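Local coordinates for Mgp-operon protein 3 (Mycoplasma pneumoniae, PDB 6RJ1) that takes part in cell adhesion of this human pathogen as an extracellular membrane protein, probably by recognising sugars on host cells, at residues A[198-203]-A[213-218]; A[584-589]-A[623-628]; A[619-624]-A[632-637]. All coordinates share one frame; numbering follows the deposited sequence.

Contact 1. Residues A[198-203]-A[213-218]; sequences SSWNSQ and PGPKAV
W200 and P215 meet in a CH-pi stack that joins the start of the short helix 200-203 to a type I beta turn running from G214 to A217. The pyrrolidine ring lies almost flat on one face of the indole, in a layer nearly parallel to it, while the two side chains cross at about a right angle in their long directions. P215 CB makes the closest approach: it stands 3.5 Å from the centroid of the five-membered ring of W200, 11° off the ring normal. P215 CA is shifted toward the six-membered ring, 3.7 Å from W200 CZ2, and P215 CD reaches the nitrogen side of the indole at 3.8 Å from W200 NE1. The proline thus spans both rings of the indole. G214 adds a looser backbone contact, its C lying 4.0 Å from W200 CZ2 in an oblique position. The tryptophan reaches across because its CG is anti to the backbone N (chi1 171°), and chi2 of -90° turns the indole broadside to the proline. No hydrogen bond links 198-203 to 213-218; dispersion and the CH-pi term do the work. Each side keeps its own backbone bond: Q203 N donates to S199 O at 3.1 Å, and A217 N to G214 O at 3.2 Å. Helix 187-192 borders the site, with Q187 and D188 touching the indole, Q187 NE2 also bonded to G214 O, and D188 in a salt bridge with K216 NZ. N201 OD1 lies in the ring plane at the indole edge, and W200 NE1 donates its N-H to N212 O, which helps to fix the rotation of the ring.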
# COMPACT_ATOMS: atom_id res chain seq x y z
N SER A 198 2.94 -9.46 39.49
CA SER A 198 3.75 -10.57 40.03
C SER A 198 3.02 -11.92 40.09
O SER A 198 3.68 -12.96 40.23
CB SER A 198 4.29 -10.20 41.40
OG SER A 198 3.25 -9.91 42.33
N SER A 199 1.68 -11.93 39.98
CA SER A 199 0.87 -13.15 40.03
C SER A 199 0.61 -13.76 38.64
O SER A 199 -0.25 -14.64 38.51
CB SER A 199 -0.44 -12.89 40.78
OG SER A 199 -1.19 -11.84 40.19
N TRP A 200 1.39 -13.32 37.63
CA TRP A 200 1.33 -13.76 36.23
C TRP A 200 1.52 -15.28 36.11
O TRP A 200 0.60 -15.94 35.66
CB TRP A 200 2.33 -12.99 35.35
CG TRP A 200 2.50 -13.51 33.96
CD1 TRP A 200 3.40 -14.45 33.54
CD2 TRP A 200 1.80 -13.08 32.78
NE1 TRP A 200 3.27 -14.66 32.18
CE2 TRP A 200 2.31 -13.82 31.69
CE3 TRP A 200 0.81 -12.11 32.54
CZ2 TRP A 200 1.84 -13.64 30.38
CZ3 TRP A 200 0.34 -11.94 31.24
CH2 TRP A 200 0.85 -12.70 30.18
N ASN A 201 2.68 -15.81 36.53
CA ASN A 201 3.05 -17.24 36.46
C ASN A 201 2.04 -18.21 37.06
O ASN A 201 1.89 -19.32 36.55
CB ASN A 201 4.42 -17.47 37.11
CG ASN A 201 5.56 -16.70 36.49
OD1 ASN A 201 5.86 -16.82 35.29
ND2 ASN A 201 6.22 -15.88 37.31
N SER A 202 1.36 -17.81 38.15
CA SER A 202 0.39 -18.67 38.84
C SER A 202 -1.05 -18.55 38.35
O SER A 202 -1.83 -19.49 38.53
CB SER A 202 0.46 -18.44 40.34
OG SER A 202 0.35 -17.06 40.66
N GLN A 203 -1.42 -17.40 37.75
CA GLN A 203 -2.79 -17.16 37.30
C GLN A 203 -2.97 -17.00 35.78
O GLN A 203 -4.12 -16.89 35.35
CB GLN A 203 -3.39 -15.95 38.02
CG GLN A 203 -4.05 -16.31 39.34
CD GLN A 203 -4.47 -15.07 40.09
OE1 GLN A 203 -3.85 -14.70 41.09
NE2 GLN A 203 -5.52 -14.40 39.63
N PRO A 213 5.11 -16.91 28.03
CA PRO A 213 6.32 -16.45 28.73
C PRO A 213 6.60 -14.94 28.64
O PRO A 213 7.65 -14.50 29.09
CB PRO A 213 7.42 -17.25 28.02
CG PRO A 213 6.94 -17.35 26.63
CD PRO A 213 5.43 -17.31 26.64
N GLY A 214 5.68 -14.17 28.05
CA GLY A 214 5.87 -12.74 27.86
C GLY A 214 4.94 -11.83 28.62
O GLY A 214 4.12 -11.15 27.98
N PRO A 215 5.06 -11.71 29.97
CA PRO A 215 4.18 -10.78 30.70
C PRO A 215 4.42 -9.32 30.34
O PRO A 215 3.51 -8.50 30.42
CB PRO A 215 4.53 -11.05 32.17
CG PRO A 215 5.89 -11.61 32.15
CD PRO A 215 6.00 -12.39 30.89
N LYS A 216 5.66 -9.00 29.92
CA LYS A 216 6.11 -7.66 29.56
C LYS A 216 5.88 -7.31 28.08
O LYS A 216 6.26 -6.21 27.67
CB LYS A 216 7.58 -7.43 29.97
CG LYS A 216 7.87 -7.63 31.46
CD LYS A 216 7.05 -6.74 32.41
CE LYS A 216 7.27 -7.14 33.85
NZ LYS A 216 6.40 -6.39 34.78
N ALA A 217 5.25 -8.21 27.31
CA ALA A 217 4.94 -7.98 25.89
C ALA A 217 3.99 -6.79 25.73
O ALA A 217 2.93 -6.75 26.37
CB ALA A 217 4.36 -9.23 25.26
N VAL A 218 4.40 -5.81 24.92
CA VAL A 218 3.67 -4.56 24.68
C VAL A 218 2.40 -4.80 23.88
O VAL A 218 2.42 -5.46 22.84
CB VAL A 218 4.59 -3.46 24.07
CG1 VAL A 218 3.83 -2.18 23.82
CG2 VAL A 218 5.80 -3.19 24.98

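Contact 2. Residues A[584-589]-A[623-628]; sequences GLDSDG and GMKGGS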
# COMPACT_ATOMS: atom_id res chain seq x y z
N GLY A 584 7.67 -17.93 16.69
CA GLY A 584 8.55 -18.26 17.80
C GLY A 584 9.89 -18.85 17.40
O GLY A 584 10.03 -19.38 16.30
N LEU A 585 10.89 -18.74 18.30
CA LEU A 585 12.24 -19.26 18.06
C LEU A 585 12.25 -20.79 17.90
O LEU A 585 13.07 -21.33 17.16
CB LEU A 585 13.19 -18.85 19.20
CG LEU A 585 13.63 -17.39 19.21
CD1 LEU A 585 14.29 -17.04 20.52
CD2 LEU A 585 14.58 -17.08 18.06
N ASP A 586 11.30 -21.45 18.57
CA ASP A 586 11.09 -22.89 18.60
C ASP A 586 10.13 -23.40 17.50
O ASP A 586 9.66 -24.54 17.59
CB ASP A 586 10.55 -23.28 19.99
CG ASP A 586 9.20 -22.68 20.33
OD1 ASP A 586 9.00 -21.47 20.08
OD2 ASP A 586 8.34 -23.42 20.84
N SER A 587 9.85 -22.58 16.47
CA SER A 587 8.96 -22.99 15.38
C SER A 587 9.56 -24.17 14.62
O SER A 587 10.78 -24.28 14.51
CB SER A 587 8.75 -21.85 14.39
OG SER A 587 8.11 -20.74 14.99
N ASP A 588 8.69 -25.05 14.10
CA ASP A 588 9.11 -26.18 13.29
C ASP A 588 9.58 -25.68 11.92
O ASP A 588 9.21 -24.57 11.51
CB ASP A 588 7.99 -27.22 13.16
CG ASP A 588 7.68 -27.96 14.45
OD1 ASP A 588 8.64 -28.48 15.08
OD2 ASP A 588 6.49 -28.04 14.82
N GLY A 589 10.42 -26.47 11.26
CA GLY A 589 11.01 -26.13 9.97
C GLY A 589 10.05 -26.10 8.81
O GLY A 589 9.01 -26.76 8.83
N GLY A 623 3.37 -22.36 20.16
CA GLY A 623 2.59 -23.49 19.67
C GLY A 623 2.27 -24.51 20.72
O GLY A 623 1.66 -24.18 21.74
N MET A 624 2.69 -25.75 20.47
CA MET A 624 2.47 -26.89 21.37
C MET A 624 3.76 -27.33 22.04
O MET A 624 3.91 -28.50 22.40
CB MET A 624 1.77 -28.04 20.63
CG MET A 624 0.36 -27.72 20.20
SD MET A 624 -0.76 -27.57 21.61
CE MET A 624 -2.19 -26.85 20.80
N LYS A 625 4.68 -26.38 22.27
CA LYS A 625 5.97 -26.63 22.90
C LYS A 625 6.12 -25.99 24.30
O LYS A 625 7.23 -25.83 24.80
CB LYS A 625 7.11 -26.22 21.96
CG LYS A 625 7.24 -27.10 20.72
CD LYS A 625 8.35 -26.61 19.80
CE LYS A 625 8.70 -27.59 18.71
NZ LYS A 625 7.61 -27.71 17.70
N GLY A 626 4.98 -25.71 24.93
CA GLY A 626 4.90 -25.11 26.25
C GLY A 626 4.84 -26.11 27.39
O GLY A 626 4.66 -27.31 27.16
N GLY A 627 4.98 -25.59 28.60
CA GLY A 627 4.99 -26.38 29.82
C GLY A 627 6.34 -27.03 30.05
O GLY A 627 7.17 -27.06 29.14
N SER A 628 6.56 -27.58 31.26
CA SER A 628 7.82 -28.24 31.59
C SER A 628 8.18 -29.35 30.59
O SER A 628 9.34 -29.45 30.20
CB SER A 628 7.84 -28.74 33.04
OG SER A 628 6.63 -29.33 33.49
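The D586 carboxylate has K625 CB beside its OD2 end, nearly level with its plane, and P620 O above one face; the D588 carboxylate has K625 NZ well off its plane. K625 CB lies 3.3 Å from D586 OD2, and K625 CD, on the opposite side of the plane from P620 O, is 3.4 Å from D586 OD2. The two side chains slide past each other in opposite directions. The other oxygen, D586 OD1, accepts a hydrogen bond from S622 OG. The same K625 CD also lies 3.3 Å from D586 O, and K625 CE follows at 3.4 Å from D586 O. A bend at the last torsion (chi4 70°) then brings the ammonium to D588. There K625 NZ forms a salt bridge with D588 OD1 at 2.9 Å, its hydrogen bond weak, while D588 OD2 is close by at 3.1 Å from K625 NZ. The D586 charge stays farther off, its OD2 5.4 Å from K625 NZ. D588 is exposed, and solvent would probably screen the ion pair; one lysine therefore contributes an alkyl wall to a buttressed aspartate and a charge to an exposed one.

Contact 3. Residues A[619-624]-A[632-637]; sequences TPVSGM and EEVQTT
V634 turns its side chain onto the backbone of V621 and S622, and its branches can be followed atom by atom. V634 CB faces the S622 backbone, 3.9 Å from S622 CA. From there CG1 goes to V621 O, at 3.8 Å from V634 CG1. CG2 takes the other branch, beside the valine's own backbone N (anti to its carbonyl carbon), and meets S622 N and S622 CA; its apolar neighbour is V621, whose CB is 4.2 Å from V634 CG2. The side chain is buried, with I605 as a further neighbour. The same residue makes the direct backbone bond: V634 N donates to G623 O at 2.8 Å. G623 O also receives the CA-H of E633, with E633 CA 3.3 Å from G623 O, so a polar N-H and a weaker C-H converge on one carbonyl. Beyond G623, M624 bends at chi2 (-69°) and brings its thioether back over the neighbouring segment, M624 SD lying 3.7 Å from E633 CB, with CE running on beside E633 CB and CG. Asparagines of the sequence-distant loop between helix 200-203 and strand 220-222 tie down 632-637 from outside: N211 ND2 bonds E632 OE1 and E633 O, and N212 ND2 bonds Q635 O. The segments run antiparallel. K625 and G626 together face E632, a classic beta bulge, so the arrangement is that of an irregular, bulged hairpin-like loop between strands 614-616 and 650-654, in the region matching the MgpC adhesin family.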
# COMPACT_ATOMS: atom_id res chain seq x y z
N THR A 619 9.76 -14.85 21.13
CA THR A 619 9.49 -15.83 22.18
C THR A 619 10.28 -17.13 21.98
O THR A 619 10.33 -17.65 20.86
CB THR A 619 7.98 -16.07 22.34
OG1 THR A 619 7.77 -17.00 23.40
CG2 THR A 619 7.30 -16.57 21.06
N PRO A 620 10.88 -17.69 23.06
CA PRO A 620 11.60 -18.96 22.91
C PRO A 620 10.67 -20.18 22.93
O PRO A 620 11.10 -21.27 22.59
CB PRO A 620 12.60 -18.95 24.08
CG PRO A 620 12.24 -17.72 24.92
CD PRO A 620 10.93 -17.21 24.45
N VAL A 621 9.40 -19.99 23.34
CA VAL A 621 8.36 -21.04 23.36
C VAL A 621 7.07 -20.55 22.67
O VAL A 621 6.63 -19.42 22.89
CB VAL A 621 8.08 -21.68 24.75
CG1 VAL A 621 9.24 -22.58 25.18
CG2 VAL A 621 7.78 -20.64 25.80
N SER A 622 6.50 -21.41 21.82
CA SER A 622 5.28 -21.14 21.05
C SER A 622 4.60 -22.46 20.64
O SER A 622 5.19 -23.53 20.77
CB SER A 622 5.60 -20.32 19.80
OG SER A 622 6.50 -21.00 18.93
N GLY A 623 3.37 -22.36 20.16
CA GLY A 623 2.59 -23.49 19.67
C GLY A 623 2.27 -24.51 20.72
O GLY A 623 1.66 -24.18 21.74
N MET A 624 2.69 -25.75 20.47
CA MET A 624 2.47 -26.89 21.37
C MET A 624 3.76 -27.33 22.04
O MET A 624 3.91 -28.50 22.40
CB MET A 624 1.77 -28.04 20.63
CG MET A 624 0.36 -27.72 20.20
SD MET A 624 -0.76 -27.57 21.61
CE MET A 624 -2.19 -26.85 20.80
N GLU A 632 2.56 -28.82 25.94
CA GLU A 632 1.38 -28.01 26.19
C GLU A 632 1.30 -26.79 25.25
O GLU A 632 2.30 -26.40 24.66
CB GLU A 632 1.32 -27.57 27.66
CG GLU A 632 1.08 -28.70 28.64
CD GLU A 632 1.30 -28.38 30.10
OE1 GLU A 632 1.16 -27.19 30.49
OE2 GLU A 632 1.60 -29.32 30.86
N GLU A 633 0.10 -26.21 25.15
CA GLU A 633 -0.20 -25.05 24.32
C GLU A 633 0.29 -23.74 24.94
O GLU A 633 0.01 -23.48 26.12
CB GLU A 633 -1.73 -24.99 24.09
CG GLU A 633 -2.22 -23.86 23.20
CD GLU A 633 -3.73 -23.65 23.18
OE1 GLU A 633 -4.45 -24.36 23.92
OE2 GLU A 633 -4.18 -22.76 22.43
N VAL A 634 1.01 -22.92 24.16
CA VAL A 634 1.46 -21.60 24.60
C VAL A 634 0.36 -20.66 24.16
O VAL A 634 0.26 -20.30 22.98
CB VAL A 634 2.87 -21.17 24.11
CG1 VAL A 634 3.25 -19.81 24.68
CG2 VAL A 634 3.92 -22.21 24.46
N GLN A 635 -0.52 -20.32 25.10
CA GLN A 635 -1.70 -19.50 24.87
C GLN A 635 -1.42 -18.02 24.78
O GLN A 635 -0.53 -17.48 25.43
CB GLN A 635 -2.77 -19.77 25.92
CG GLN A 635 -3.56 -21.03 25.65
CD GLN A 635 -4.60 -21.30 26.71
OE1 GLN A 635 -4.71 -20.60 27.73
NE2 GLN A 635 -5.39 -22.34 26.49
N THR A 636 -2.27 -17.37 24.00
CA THR A 636 -2.24 -15.95 23.69
C THR A 636 -3.70 -15.47 23.69
O THR A 636 -4.60 -16.25 23.39
CB THR A 636 -1.38 -15.75 22.40
OG1 THR A 636 -1.29 -14.38 22.07
CG2 THR A 636 -1.84 -16.60 21.18
N THR A 637 -3.96 -14.24 24.16
CA THR A 637 -5.33 -13.70 24.23
C THR A 637 -5.30 -12.19 23.95
O THR A 637 -4.27 -11.57 24.16
CB THR A 637 -6.06 -14.12 25.54
OG1 THR A 637 -7.48 -14.05 25.35
CG2 THR A 637 -5.67 -13.29 26.76

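In the fold
All three contacts lie on the same side of the chain's centre and join loops, with helix 200-203 the one regular element among the segments. Contact 1 is buried and purely apolar, contact 2 is a surface contact combining one salt bridge with lysine alkyl packing on an aspartate, and contact 3, partly buried, mixes a backbone bond with apolar contacts. Contacts 2 and 3 share G623 and M624, with centres about 6 Å apart, and both fall in the MgpC adhesin range. Contact 1 meets contact 3 through P213, whose CG packs 3.5 Å from V621 CG2, while contacts 1 and 2 do not touch, their nearest atoms about 8 Å apart. Contact 3 therefore lies between the tryptophan-proline stack and the exposed ion pair.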